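Long-range contact in UDP-N-Acetylenolpyruvylglucosamine Reductase (Thermus caldophilus, PDB 2GQT), which probably catalyses the FAD- and NADPH-dependent reduction of UDP-N-acetylenolpyruvylglucosamine to UDP-N-acetylmuramate, a step in making the bacterial cell wall: residues A[17-22]-A[242-247]. Residues are numbered along the deposited sequence; the frame is centred on the assembly and turned at random.
Sequences LGVGGP and ARAKDV
Val19 does most of the touching here, fitting its two methyls against the turn that starts helix 244-257. CG1 lies beside the backbone N and anti to the carbonyl carbon (chi1 -53°), which carries it to the carbonyl O of Ala242 at 3.3 Å; CG2, on the other branch, rests on CB of Ala244 at 3.9 Å. Next to it, Leu17 makes a looser apolar touch, its CD2 4.3 Å from CG1 of Val247, and Leu52 of strand 51-53 touches Leu17, Val19, Ala244 and Val247 alike. Cut back to an alanine, Val19 would lose both methyls, and a gap would probably open against the Ala242 carbonyl and Ala244 methyl. At the partly exposed Gly18 edge a water, not a side chain, spans the gap, 2.8 Å from both Gly18 O and Ala242 O. On the helix side, Arg243 is the N-cap residue, and its backbone N donates to Asp246 OD2 at 2.9 Å, meeting it on the anti side. Asp55 takes up the N-H groups of Ala244 and Lys245 at the same helix start. The loop between strands 5-10 and 22-28, whose Leu17 side chain is about 7 Å from the bound FAD, thus packs on the N-terminus of a helix of the MurB C-terminal domain.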
ATOM      1  N   LEU A  17       0.322   8.983   5.492  1.00 15.10           N
ATOM      2  CA  LEU A  17       0.349  10.436   5.285  1.00 15.31           C
ATOM      3  C   LEU A  17      -0.196  11.247   6.476  1.00 15.11           C
ATOM      4  O   LEU A  17       0.253  12.362   6.734  1.00 16.20           O
ATOM      5  CB  LEU A  17      -0.397  10.806   4.000  1.00 15.48           C
ATOM      6  CG  LEU A  17      -0.342  12.253   3.515  1.00 15.89           C
ATOM      7  CD1 LEU A  17       1.096  12.743   3.389  1.00 16.90           C
ATOM      8  CD2 LEU A  17      -1.061  12.375   2.192  1.00 16.52           C
ATOM      9  N   GLY A  18      -1.176  10.699   7.186  1.00 14.09           N
ATOM     10  CA  GLY A  18      -1.707  11.350   8.386  1.00 13.43           C
ATOM     11  C   GLY A  18      -2.750  12.413   8.119  1.00 13.03           C
ATOM     12  O   GLY A  18      -2.903  13.350   8.910  1.00 13.17           O
ATOM     13  N   VAL A  19      -3.468  12.268   7.009  1.00 12.48           N
ATOM     14  CA  VAL A  19      -4.610  13.124   6.695  1.00 12.55           C
ATOM     15  C   VAL A  19      -5.807  12.235   6.396  1.00 12.10           C
ATOM     16  O   VAL A  19      -5.660  11.079   5.975  1.00 11.21           O
ATOM     17  CB  VAL A  19      -4.351  14.124   5.509  1.00 13.48           C
ATOM     18  CG1 VAL A  19      -3.098  14.940   5.751  1.00 13.58           C
ATOM     19  CG2 VAL A  19      -4.273  13.401   4.172  1.00 14.57           C
ATOM     20  N   GLY A  20      -6.992  12.770   6.647  1.00 11.63           N
ATOM     21  CA  GLY A  20      -8.207  12.058   6.316  1.00 11.89           C
ATOM     22  C   GLY A  20      -9.311  12.270   7.318  1.00 12.06           C
ATOM     23  O   GLY A  20      -9.094  12.199   8.528  1.00 12.34           O
ATOM     24  N   GLY A  21     -10.503  12.517   6.791  1.00 12.59           N
ATOM     25  CA  GLY A  21     -11.676  12.783   7.602  1.00 12.92           C
ATOM     26  C   GLY A  21     -12.393  11.544   8.103  1.00 13.19           C
ATOM     27  O   GLY A  21     -11.834  10.426   8.084  1.00 12.49           O
ATOM     28  N   PRO A  22     -13.642  11.732   8.579  1.00 14.05           N
ATOM     29  CA  PRO A  22     -14.407  10.672   9.249  1.00 14.21           C
ATOM     30  C   PRO A  22     -14.785   9.485   8.372  1.00 14.10           C
ATOM     31  O   PRO A  22     -15.056   9.640   7.181  1.00 14.43           O
ATOM     32  CB  PRO A  22     -15.688  11.388   9.713  1.00 15.05           C
ATOM     33  CG  PRO A  22     -15.396  12.828   9.627  1.00 15.93           C
ATOM     34  CD  PRO A  22     -14.394  13.000   8.536  1.00 14.56           C
ATOM     35  N   ALA A 242      -1.046  18.811   8.647  1.00 18.47           N
ATOM     36  CA  ALA A 242      -1.474  19.024   7.268  1.00 17.27           C
ATOM     37  C   ALA A 242      -2.922  18.599   7.101  1.00 16.81           C
ATOM     38  O   ALA A 242      -3.369  17.606   7.691  1.00 16.21           O
ATOM     39  CB  ALA A 242      -0.587  18.258   6.290  1.00 17.43           C
ATOM     40  N   ARG A 243      -3.661  19.374   6.318  1.00 16.54           N
ATOM     41  CA  ARG A 243      -4.966  18.956   5.851  1.00 16.71           C
ATOM     42  C   ARG A 243      -4.799  18.398   4.449  1.00 15.66           C
ATOM     43  O   ARG A 243      -3.870  18.788   3.728  1.00 14.82           O
ATOM     44  CB  ARG A 243      -5.935  20.135   5.830  1.00 17.54           C
ATOM     45  CG  ARG A 243      -6.256  20.717   7.205  1.00 20.32           C
ATOM     46  CD  ARG A 243      -5.434  21.961   7.505  1.00 24.35           C
ATOM     47  NE  ARG A 243      -5.865  23.112   6.709  1.00 26.89           N
ATOM     48  CZ  ARG A 243      -6.805  23.982   7.082  1.00 28.48           C
ATOM     49  NH1 ARG A 243      -7.427  23.846   8.248  1.00 29.69           N
ATOM     50  NH2 ARG A 243      -7.125  24.994   6.287  1.00 28.79           N
ATOM     51  N   ALA A 244      -5.692  17.492   4.056  1.00 15.12           N
ATOM     52  CA  ALA A 244      -5.664  16.950   2.700  1.00 15.04           C
ATOM     53  C   ALA A 244      -5.751  18.058   1.651  1.00 15.16           C
ATOM     54  O   ALA A 244      -5.147  17.949   0.586  1.00 14.68           O
ATOM     55  CB  ALA A 244      -6.768  15.927   2.493  1.00 15.01           C
ATOM     56  N   LYS A 245      -6.486  19.126   1.968  1.00 15.40           N
ATOM     57  CA  LYS A 245      -6.606  20.293   1.088  1.00 16.10           C
ATOM     58  C   LYS A 245      -5.240  20.900   0.746  1.00 15.07           C
ATOM     59  O   LYS A 245      -4.996  21.310  -0.393  1.00 14.80           O
ATOM     60  CB  LYS A 245      -7.529  21.336   1.734  1.00 17.07           C
ATOM     61  CG  LYS A 245      -7.435  22.735   1.167  1.00 19.36           C
ATOM     62  CD  LYS A 245      -8.493  23.637   1.758  1.00 20.97           C
ATOM     63  CE  LYS A 245      -8.213  23.996   3.200  1.00 22.70           C
ATOM     64  NZ  LYS A 245      -9.045  25.169   3.598  1.00 23.59           N
ATOM     65  N   ASP A 246      -4.365  20.943   1.747  1.00 14.15           N
ATOM     66  CA  ASP A 246      -3.006  21.464   1.585  1.00 13.97           C
ATOM     67  C   ASP A 246      -2.175  20.561   0.690  1.00 12.78           C
ATOM     68  O   ASP A 246      -1.441  21.039  -0.171  1.00 11.68           O
ATOM     69  CB  ASP A 246      -2.301  21.570   2.933  1.00 14.70           C
ATOM     70  CG  ASP A 246      -3.060  22.407   3.923  1.00 17.02           C
ATOM     71  OD1 ASP A 246      -3.487  23.515   3.545  1.00 18.11           O
ATOM     72  OD2 ASP A 246      -3.214  21.957   5.083  1.00 18.42           O
ATOM     73  N   VAL A 247      -2.283  19.254   0.915  1.00 11.99           N
ATOM     74  CA  VAL A 247      -1.601  18.274   0.080  1.00 11.57           C
ATOM     75  C   VAL A 247      -2.057  18.413  -1.380  1.00 11.63           C
ATOM     76  O   VAL A 247      -1.216  18.455  -2.281  1.00 11.56           O
ATOM     77  CB  VAL A 247      -1.832  16.837   0.593  1.00 11.63           C
ATOM     78  CG1 VAL A 247      -1.192  15.838  -0.357  1.00 11.24           C
ATOM     79  CG2 VAL A 247      -1.283  16.685   2.005  1.00 12.02           C
TER
HETATM   80  O   HOH W   1      -2.343  15.938   9.688  1.00 16.02           O